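Local atomic coordinates of putative type VI secretion protein (PDB entry 3U66), a protein that is not yet assigned a precise function but, as an inner-membrane-attached TssL of the DotU family, probably helps build the type VI secretion system. Residues A66-L71 / H96-L101; E109-Q114 / R153-R158; E10-P15 / E48-A53. All coordinates share one frame; numbering follows the deposited sequence.

All three contacts join helices of one all-helical domain, each a different pair, and each is partly buried. Contact 1 lies deepest, its centre about 9 Å from the centre of the chain; contact 2 follows at about 13 Å and contact 3 at about 16 Å. Their chemistry differs too: a buried thiol against aromatic rings in contact 1, a small aliphatic touch with an arginine near a helix end in contact 2, and in contact 3 a larger apolar interface with a water bridge to a glutamate. Contacts 1 and 3 meet where Phe67 CB lies 3.8 Å from Phe13 CE1, whereas contact 2 stands apart from both.

Contact 1. Residues A66-L71 / H96-L101; sequences AFCALL and HFFGTL
Phe98 turns the edge of its ring to Cys68, whose sulfur lies close to the ring plane, while Phe97 meets the same sulfur obliquely. At the Phe98 edge, Cys68 SG is 3.8 Å from Phe98 CE2, and the line from SG to the ring centre runs 84° off the ring normal. For Phe97 the nearest atom is CD2, 4.2 Å from Cys68 SG, and the approach is 50° off the normal. One face of the Phe97 ring takes His96 CD2 from the same segment, offset toward the rim, and Phe97 CE2 in turn lies at the edge of the imidazole. The thiol reaches both phenylalanines because Cys68 CB already points at the other segment and SG stands beside its own backbone N (chi1 -81°).

Beyond the two segments, the Phe98 ring also meets Tyr65 edge-to-face, and Phe97 rests on Val43 and Arg47 of helix 32-52. Cys68 is buried and additionally touches Leu93, one turn before Phe97 on helix 93-98. Just beyond the rings the chain leaves helical geometry at Gly99, whose phi is positive. Two cysteine sulfur-aromatic contacts share one sulfur here, and by them short helix 93-98 is set against the middle of long helix 57-76 in this helical bundle.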
loop_
_atom_site.group_PDB
_atom_site.type_symbol
_atom_site.label_atom_id
_atom_site.label_comp_id
_atom_site.label_asym_id
_atom_site.label_seq_id
_atom_site.Cartn_x
_atom_site.Cartn_y
_atom_site.Cartn_z
ATOM N N ALA A 66 2.530 3.404 -3.560
ATOM C CA ALA A 66 1.927 2.723 -2.413
ATOM C C ALA A 66 0.729 1.915 -2.858
ATOM O O ALA A 66 0.599 0.771 -2.437
ATOM C CB ALA A 66 1.523 3.730 -1.347
ATOM N N PHE A 67 -0.097 2.472 -3.760
ATOM C CA PHE A 67 -1.260 1.762 -4.301
ATOM C C PHE A 67 -0.878 0.550 -5.148
ATOM O O PHE A 67 -1.531 -0.491 -5.016
ATOM C CB PHE A 67 -2.192 2.694 -5.088
ATOM C CG PHE A 67 -3.458 2.009 -5.525
ATOM C CD1 PHE A 67 -4.530 1.876 -4.652
ATOM C CD2 PHE A 67 -3.577 1.485 -6.806
ATOM C CE1 PHE A 67 -5.693 1.227 -5.053
ATOM C CE2 PHE A 67 -4.742 0.833 -7.203
ATOM C CZ PHE A 67 -5.788 0.708 -6.323
ATOM N N CYS A 68 0.138 0.698 -6.045
ATOM C CA CYS A 68 0.640 -0.379 -6.900
ATOM C C CYS A 68 1.157 -1.512 -6.022
ATOM O O CYS A 68 0.764 -2.657 -6.210
ATOM C CB CYS A 68 1.720 0.129 -7.851
ATOM S SG CYS A 68 1.082 0.957 -9.331
ATOM N N ALA A 69 1.979 -1.169 -5.016
ATOM C CA ALA A 69 2.552 -2.083 -4.028
ATOM C C ALA A 69 1.463 -2.772 -3.198
ATOM O O ALA A 69 1.607 -3.957 -2.880
ATOM C CB ALA A 69 3.500 -1.325 -3.115
ATOM N N LEU A 70 0.372 -2.040 -2.871
ATOM C CA LEU A 70 -0.762 -2.565 -2.106
ATOM C C LEU A 70 -1.534 -3.604 -2.939
ATOM O O LEU A 70 -1.716 -4.745 -2.494
ATOM C CB LEU A 70 -1.671 -1.411 -1.584
ATOM C CG LEU A 70 -3.062 -1.735 -0.996
ATOM C CD1 LEU A 70 -2.976 -2.603 0.259
ATOM C CD2 LEU A 70 -3.837 -0.469 -0.721
ATOM N N LEU A 71 -1.943 -3.214 -4.157
ATOM C CA LEU A 71 -2.676 -4.056 -5.105
ATOM C C LEU A 71 -1.887 -5.298 -5.549
ATOM O O LEU A 71 -2.464 -6.380 -5.570
ATOM C CB LEU A 71 -3.124 -3.216 -6.309
ATOM C CG LEU A 71 -4.060 -3.843 -7.343
ATOM C CD1 LEU A 71 -5.246 -4.571 -6.700
ATOM C CD2 LEU A 71 -4.557 -2.788 -8.279
ATOM N N HIS A 96 5.627 -2.683 -14.078
ATOM C CA HIS A 96 4.990 -2.084 -15.247
ATOM C C HIS A 96 5.007 -0.559 -15.206
ATOM O O HIS A 96 5.380 0.074 -16.191
ATOM C CB HIS A 96 3.562 -2.630 -15.431
ATOM C CG HIS A 96 2.818 -2.026 -16.588
ATOM N ND1 HIS A 96 3.190 -2.267 -17.904
ATOM C CD2 HIS A 96 1.743 -1.202 -16.584
ATOM C CE1 HIS A 96 2.346 -1.568 -18.646
ATOM N NE2 HIS A 96 1.455 -0.915 -17.896
ATOM N N PHE A 97 4.629 0.026 -14.064
ATOM C CA PHE A 97 4.557 1.474 -13.871
ATOM C C PHE A 97 5.796 2.125 -13.247
ATOM O O PHE A 97 6.013 3.320 -13.485
ATOM C CB PHE A 97 3.307 1.837 -13.060
ATOM C CG PHE A 97 2.001 1.698 -13.799
ATOM C CD1 PHE A 97 1.591 2.668 -14.709
ATOM C CD2 PHE A 97 1.152 0.629 -13.547
ATOM C CE1 PHE A 97 0.370 2.556 -15.372
ATOM C CE2 PHE A 97 -0.073 0.517 -14.212
ATOM C CZ PHE A 97 -0.457 1.484 -15.117
ATOM N N PHE A 98 6.600 1.374 -12.454
ATOM C CA PHE A 98 7.757 1.957 -11.754
ATOM C C PHE A 98 9.134 1.351 -12.002
ATOM O O PHE A 98 10.145 1.961 -11.646
ATOM C CB PHE A 98 7.473 2.152 -10.245
ATOM C CG PHE A 98 6.308 3.076 -9.960
ATOM C CD1 PHE A 98 6.468 4.457 -9.994
ATOM C CD2 PHE A 98 5.047 2.563 -9.678
ATOM C CE1 PHE A 98 5.389 5.312 -9.741
ATOM C CE2 PHE A 98 3.969 3.417 -9.423
ATOM C CZ PHE A 98 4.149 4.787 -9.450
ATOM N N GLY A 99 9.169 0.174 -12.605
ATOM C CA GLY A 99 10.421 -0.500 -12.921
ATOM C C GLY A 99 11.138 -1.096 -11.727
ATOM O O GLY A 99 12.367 -1.035 -11.652
ATOM N N THR A 100 10.375 -1.687 -10.793
ATOM C CA THR A 100 10.902 -2.377 -9.610
ATOM C C THR A 100 10.089 -3.648 -9.303
ATOM O O THR A 100 8.943 -3.772 -9.726
ATOM C CB THR A 100 11.070 -1.426 -8.381
ATOM O OG1 THR A 100 11.514 -2.190 -7.251
ATOM C CG2 THR A 100 9.771 -0.677 -8.004
ATOM N N LEU A 101 10.697 -4.588 -8.584
ATOM C CA LEU A 101 10.061 -5.829 -8.131
ATOM C C LEU A 101 10.309 -5.917 -6.614
ATOM O O LEU A 101 10.055 -6.957 -5.989
ATOM C CB LEU A 101 10.662 -7.051 -8.846
ATOM C CG LEU A 101 10.540 -7.109 -10.371
ATOM C CD1 LEU A 101 11.769 -7.749 -10.992
ATOM C CD2 LEU A 101 9.296 -7.841 -10.797
#

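Contact 2. Residues E109-Q114 / R153-R158; sequences ERIREQ and RALTAR
Ile111 and Leu155 form the apolar seam between helix 103-115 and helix 148-157, a helix-helix contact in which the last helix of the chain is laid against the rest of the domain. The backbones come nearest at these two residues, where Ile111 CA and Leu155 CA are 8.0 Å apart. Both side chains start out toward the opposite helix and cross at about a right angle, methyl against methyl: Ile111 CG2 lies 4.1 Å from Leu155 CD2. The Leu155 branch is carried there by a CG set anti to the backbone N (chi1 170°), and Ile111 presents CG2 from the corresponding position, leaving its CG1 arm beside its own backbone N.

The seam is narrow, with 121 Å² buried between the segments, and it belongs to a three-helix arrangement within the bundle. Helix 122-133 takes part from a third side, Leu128 touching Ile111 while Leu125 and Cys129 touch Leu155. Val151, one turn before Leu155, extends the apolar contact to Ile111.

Farther along, the chemistry turns polar. Arg158 bends its chain at chi2 and chi3 and brings the guanidinium toward the last turn of helix 103-115. Its NH2 stands 3.6 Å from the backbone O of Gln114, an oblique approach too long to count as a hydrogen bond, while its NH1 is hydrogen-bonded to the next carbonyl, Leu115 O. Carbonyls at the C-terminal end of a helix carry the negative end of its dipole, and this would probably make the site attractive to the positive group. Both Gln114 and Arg158 also touch Pro120, in the loop that leads into helix 122-133.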
loop_
_atom_site.group_PDB
_atom_site.type_symbol
_atom_site.label_atom_id
_atom_site.label_comp_id
_atom_site.label_asym_id
_atom_site.label_seq_id
_atom_site.Cartn_x
_atom_site.Cartn_y
_atom_site.Cartn_z
ATOM N N GLU A 109 10.932 1.933 3.235
ATOM C CA GLU A 109 12.074 2.846 3.143
ATOM C C GLU A 109 11.525 4.247 2.794
ATOM O O GLU A 109 11.968 5.246 3.369
ATOM C CB GLU A 109 13.020 2.341 2.034
ATOM C CG GLU A 109 14.456 2.823 2.117
ATOM C CD GLU A 109 15.385 2.301 1.032
ATOM O OE1 GLU A 109 14.909 1.594 0.112
ATOM O OE2 GLU A 109 16.598 2.606 1.103
ATOM N N ARG A 110 10.508 4.287 1.912
ATOM C CA ARG A 110 9.822 5.477 1.437
ATOM C C ARG A 110 8.938 6.109 2.510
ATOM O O ARG A 110 8.821 7.326 2.541
ATOM C CB ARG A 110 9.014 5.134 0.176
ATOM C CG ARG A 110 8.335 6.305 -0.503
ATOM C CD ARG A 110 9.142 6.959 -1.611
ATOM N NE ARG A 110 9.466 6.016 -2.689
ATOM C CZ ARG A 110 8.907 5.987 -3.899
ATOM N NH1 ARG A 110 7.977 6.872 -4.221
ATOM N NH2 ARG A 110 9.283 5.090 -4.786
ATOM N N ILE A 111 8.311 5.304 3.381
ATOM C CA ILE A 111 7.483 5.798 4.497
ATOM C C ILE A 111 8.361 6.526 5.531
ATOM O O ILE A 111 7.996 7.607 6.000
ATOM C CB ILE A 111 6.587 4.677 5.131
ATOM C CG1 ILE A 111 5.463 4.236 4.154
ATOM C CG2 ILE A 111 5.969 5.122 6.488
ATOM C CD1 ILE A 111 4.859 2.855 4.411
ATOM N N ARG A 112 9.543 5.952 5.820
ATOM C CA ARG A 112 10.527 6.485 6.765
ATOM C C ARG A 112 11.106 7.824 6.332
ATOM O O ARG A 112 11.237 8.711 7.176
ATOM C CB ARG A 112 11.643 5.472 7.044
ATOM C CG ARG A 112 11.139 4.156 7.633
ATOM C CD ARG A 112 11.975 3.644 8.788
ATOM N NE ARG A 112 13.414 3.791 8.572
ATOM C CZ ARG A 112 14.177 2.898 7.951
ATOM N NH1 ARG A 112 13.644 1.783 7.464
ATOM N NH2 ARG A 112 15.475 3.117 7.809
ATOM N N GLU A 113 11.432 7.988 5.033
ATOM C CA GLU A 113 11.958 9.265 4.539
ATOM C C GLU A 113 10.908 10.374 4.503
ATOM O O GLU A 113 11.258 11.554 4.532
ATOM C CB GLU A 113 12.806 9.153 3.253
ATOM C CG GLU A 113 12.243 8.259 2.169
ATOM C CD GLU A 113 13.304 7.503 1.390
ATOM O OE1 GLU A 113 14.174 6.864 2.030
ATOM O OE2 GLU A 113 13.247 7.522 0.140
ATOM N N GLN A 114 9.619 9.987 4.497
ATOM C CA GLN A 114 8.488 10.913 4.568
ATOM C C GLN A 114 8.360 11.393 6.013
ATOM O O GLN A 114 8.030 12.557 6.243
ATOM C CB GLN A 114 7.184 10.244 4.097
ATOM C CG GLN A 114 7.028 10.166 2.582
ATOM C CD GLN A 114 6.859 11.515 1.916
ATOM O OE1 GLN A 114 5.982 12.317 2.252
ATOM N NE2 GLN A 114 7.702 11.795 0.944
ATOM N N ARG A 153 3.349 3.477 14.472
ATOM C CA ARG A 153 2.984 4.420 15.545
ATOM C C ARG A 153 3.328 5.871 15.199
ATOM O O ARG A 153 2.495 6.756 15.399
ATOM C CB ARG A 153 3.656 4.032 16.866
ATOM C CG ARG A 153 2.911 2.966 17.645
ATOM C CD ARG A 153 3.748 2.462 18.807
ATOM N NE ARG A 153 4.132 1.061 18.641
ATOM C CZ ARG A 153 3.458 0.039 19.157
ATOM N NH1 ARG A 153 2.375 0.252 19.892
ATOM N NH2 ARG A 153 3.871 -1.205 18.956
ATOM N N ALA A 154 4.535 6.096 14.649
ATOM C CA ALA A 154 5.040 7.409 14.253
ATOM C C ALA A 154 4.245 8.020 13.110
ATOM O O ALA A 154 3.961 9.217 13.148
ATOM C CB ALA A 154 6.508 7.306 13.874
ATOM N N LEU A 155 3.883 7.195 12.106
ATOM C CA LEU A 155 3.100 7.591 10.933
ATOM C C LEU A 155 1.676 7.895 11.357
ATOM O O LEU A 155 1.097 8.884 10.918
ATOM C CB LEU A 155 3.146 6.474 9.870
ATOM C CG LEU A 155 2.215 6.582 8.654
ATOM C CD1 LEU A 155 2.684 7.640 7.666
ATOM C CD2 LEU A 155 2.099 5.249 7.966
ATOM N N THR A 156 1.141 7.056 12.238
ATOM C CA THR A 156 -0.189 7.148 12.838
ATOM C C THR A 156 -0.347 8.460 13.622
ATOM O O THR A 156 -1.384 9.115 13.499
ATOM C CB THR A 156 -0.445 5.841 13.631
ATOM O OG1 THR A 156 -1.284 4.970 12.874
ATOM C CG2 THR A 156 -0.971 6.050 15.037
ATOM N N ALA A 157 0.706 8.848 14.381
ATOM C CA ALA A 157 0.750 10.036 15.238
ATOM C C ALA A 157 0.679 11.358 14.468
ATOM O O ALA A 157 0.226 12.366 15.021
ATOM C CB ALA A 157 1.996 10.000 16.115
ATOM N N ARG A 158 1.127 11.353 13.201
ATOM C CA ARG A 158 1.159 12.550 12.372
ATOM C C ARG A 158 -0.069 12.807 11.513
ATOM O O ARG A 158 -0.143 13.849 10.853
ATOM C CB ARG A 158 2.465 12.640 11.590
ATOM C CG ARG A 158 3.414 13.620 12.243
ATOM C CD ARG A 158 4.841 13.173 12.144
ATOM N NE ARG A 158 5.501 13.732 10.971
ATOM C CZ ARG A 158 6.727 13.396 10.592
ATOM N NH1 ARG A 158 7.417 12.492 11.276
ATOM N NH2 ARG A 158 7.267 13.947 9.514
#

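Contact 3. Residues E10-P15 / E48-A53; sequences EQIFYP and EELAEA
Ile12 and Phe13 pack against Glu49 and Leu50 in an antiparallel helix pair, formed by helices 7-24 and 32-52, which are consecutive in the chain; the segment axes run at 172° and approach to 10.2 Å.

The apolar part has two centres. Ile12 and the Glu49 chain slide past each other in opposite directions: Ile12 CD1 lies 3.6 Å from Glu49 CB, with CG2 close beside it, and CG2 also approaches Leu50 CG. Phe13 and Leu50 cross at about a right angle, with Leu50 CD1 set obliquely to the ring and 3.8 Å from Phe13 CZ. Leu50 CG stands beside its backbone N (chi1 -75°), which brings CD1 to the ring although CB does not aim at the other helix. Met63 of helix 57-76 touches both Phe13 and Leu50. Cutting Ile12 back to an alanine would probably open a gap beside Glu49 and cost its CB the cover that Ile12 CD1 and CG2 give it.

The polar part is a single water bridge: one water donates to the backbone O of Ile12 at 2.8 Å and to the Glu49 carboxylate atom OE1 at 2.7 Å.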
loop_
_atom_site.group_PDB
_atom_site.type_symbol
_atom_site.label_atom_id
_atom_site.label_comp_id
_atom_site.label_asym_id
_atom_site.label_seq_id
_atom_site.Cartn_x
_atom_site.Cartn_y
_atom_site.Cartn_z
ATOM N N GLU A 10 -8.409 10.832 -1.479
ATOM C CA GLU A 10 -9.130 9.628 -1.049
ATOM C C GLU A 10 -10.209 9.260 -2.075
ATOM O O GLU A 10 -10.354 8.084 -2.414
ATOM C CB GLU A 10 -9.725 9.798 0.359
ATOM C CG GLU A 10 -8.698 9.686 1.474
ATOM C CD GLU A 10 -9.295 9.439 2.845
ATOM O OE1 GLU A 10 -9.387 8.261 3.255
ATOM O OE2 GLU A 10 -9.669 10.427 3.514
ATOM N N GLN A 11 -10.904 10.284 -2.613
ATOM C CA GLN A 11 -11.927 10.214 -3.663
ATOM C C GLN A 11 -11.380 9.485 -4.910
ATOM O O GLN A 11 -12.118 8.722 -5.537
ATOM C CB GLN A 11 -12.292 11.645 -4.086
ATOM C CG GLN A 11 -13.668 12.157 -3.715
ATOM C CD GLN A 11 -13.969 13.502 -4.376
ATOM O OE1 GLN A 11 -13.285 13.965 -5.314
ATOM N NE2 GLN A 11 -15.026 14.158 -3.911
ATOM N N ILE A 12 -10.110 9.784 -5.296
ATOM C CA ILE A 12 -9.407 9.210 -6.455
ATOM C C ILE A 12 -9.108 7.711 -6.228
ATOM O O ILE A 12 -9.249 6.912 -7.157
ATOM C CB ILE A 12 -8.066 9.965 -6.765
ATOM C CG1 ILE A 12 -8.113 11.503 -6.625
ATOM C CG2 ILE A 12 -7.448 9.538 -8.077
ATOM C CD1 ILE A 12 -8.913 12.320 -7.647
ATOM N N PHE A 13 -8.642 7.347 -5.019
ATOM C CA PHE A 13 -8.243 5.981 -4.708
ATOM C C PHE A 13 -9.330 5.066 -4.166
ATOM O O PHE A 13 -9.111 3.857 -4.147
ATOM C CB PHE A 13 -7.000 5.965 -3.802
ATOM C CG PHE A 13 -5.708 6.412 -4.448
ATOM C CD1 PHE A 13 -5.059 5.605 -5.379
ATOM C CD2 PHE A 13 -5.118 7.621 -4.096
ATOM C CE1 PHE A 13 -3.861 6.017 -5.967
ATOM C CE2 PHE A 13 -3.926 8.038 -4.690
ATOM C CZ PHE A 13 -3.308 7.236 -5.626
ATOM N N TYR A 14 -10.497 5.617 -3.746
ATOM C CA TYR A 14 -11.622 4.827 -3.207
ATOM C C TYR A 14 -12.037 3.625 -4.076
ATOM O O TYR A 14 -12.075 2.521 -3.535
ATOM C CB TYR A 14 -12.844 5.699 -2.838
ATOM C CG TYR A 14 -12.840 6.257 -1.436
ATOM C CD1 TYR A 14 -12.634 5.437 -0.330
ATOM C CD2 TYR A 14 -13.162 7.593 -1.196
ATOM C CE1 TYR A 14 -12.644 5.943 0.965
ATOM C CE2 TYR A 14 -13.175 8.116 0.095
ATOM C CZ TYR A 14 -12.917 7.286 1.172
ATOM O OH TYR A 14 -12.939 7.788 2.445
ATOM N N PRO A 15 -12.300 3.753 -5.402
ATOM C CA PRO A 15 -12.660 2.555 -6.187
ATOM C C PRO A 15 -11.605 1.438 -6.111
ATOM O O PRO A 15 -11.953 0.269 -5.926
ATOM C CB PRO A 15 -12.815 3.100 -7.615
ATOM C CG PRO A 15 -13.072 4.538 -7.459
ATOM C CD PRO A 15 -12.258 4.952 -6.271
ATOM N N GLU A 48 -3.983 10.675 -13.925
ATOM C CA GLU A 48 -4.588 11.810 -14.626
ATOM C C GLU A 48 -5.391 12.691 -13.672
ATOM O O GLU A 48 -5.322 13.915 -13.774
ATOM C CB GLU A 48 -5.472 11.320 -15.784
ATOM N N GLU A 49 -6.131 12.071 -12.732
ATOM C CA GLU A 49 -6.951 12.768 -11.739
ATOM C C GLU A 49 -6.125 13.545 -10.704
ATOM O O GLU A 49 -6.446 14.704 -10.427
ATOM C CB GLU A 49 -7.933 11.800 -11.075
ATOM C CG GLU A 49 -9.373 12.040 -11.485
ATOM C CD GLU A 49 -10.348 10.907 -11.230
ATOM O OE1 GLU A 49 -10.358 10.350 -10.110
ATOM O OE2 GLU A 49 -11.155 10.625 -12.143
ATOM N N LEU A 50 -5.052 12.921 -10.158
ATOM C CA LEU A 50 -4.138 13.554 -9.194
ATOM C C LEU A 50 -3.475 14.788 -9.805
ATOM O O LEU A 50 -3.388 15.822 -9.138
ATOM C CB LEU A 50 -3.064 12.571 -8.684
ATOM C CG LEU A 50 -3.508 11.523 -7.662
ATOM C CD1 LEU A 50 -2.544 10.365 -7.632
ATOM C CD2 LEU A 50 -3.677 12.120 -6.269
ATOM N N ALA A 51 -3.050 14.688 -11.080
ATOM C CA ALA A 51 -2.449 15.786 -11.835
ATOM C C ALA A 51 -3.461 16.926 -12.052
ATOM O O ALA A 51 -3.092 18.093 -11.903
ATOM C CB ALA A 51 -1.921 15.277 -13.169
ATOM N N GLU A 52 -4.743 16.583 -12.354
ATOM C CA GLU A 52 -5.844 17.542 -12.546
ATOM C C GLU A 52 -6.221 18.229 -11.226
ATOM O O GLU A 52 -6.572 19.414 -11.217
ATOM C CB GLU A 52 -7.076 16.855 -13.154
ATOM C CG GLU A 52 -7.020 16.703 -14.664
ATOM N N ALA A 53 -6.113 17.492 -10.110
ATOM C CA ALA A 53 -6.411 18.001 -8.772
ATOM C C ALA A 53 -5.317 18.942 -8.227
ATOM O O ALA A 53 -5.476 19.505 -7.140
ATOM C CB ALA A 53 -6.645 16.845 -7.816
HETATM O O HOH W 1 -9.692 7.729 -9.774
#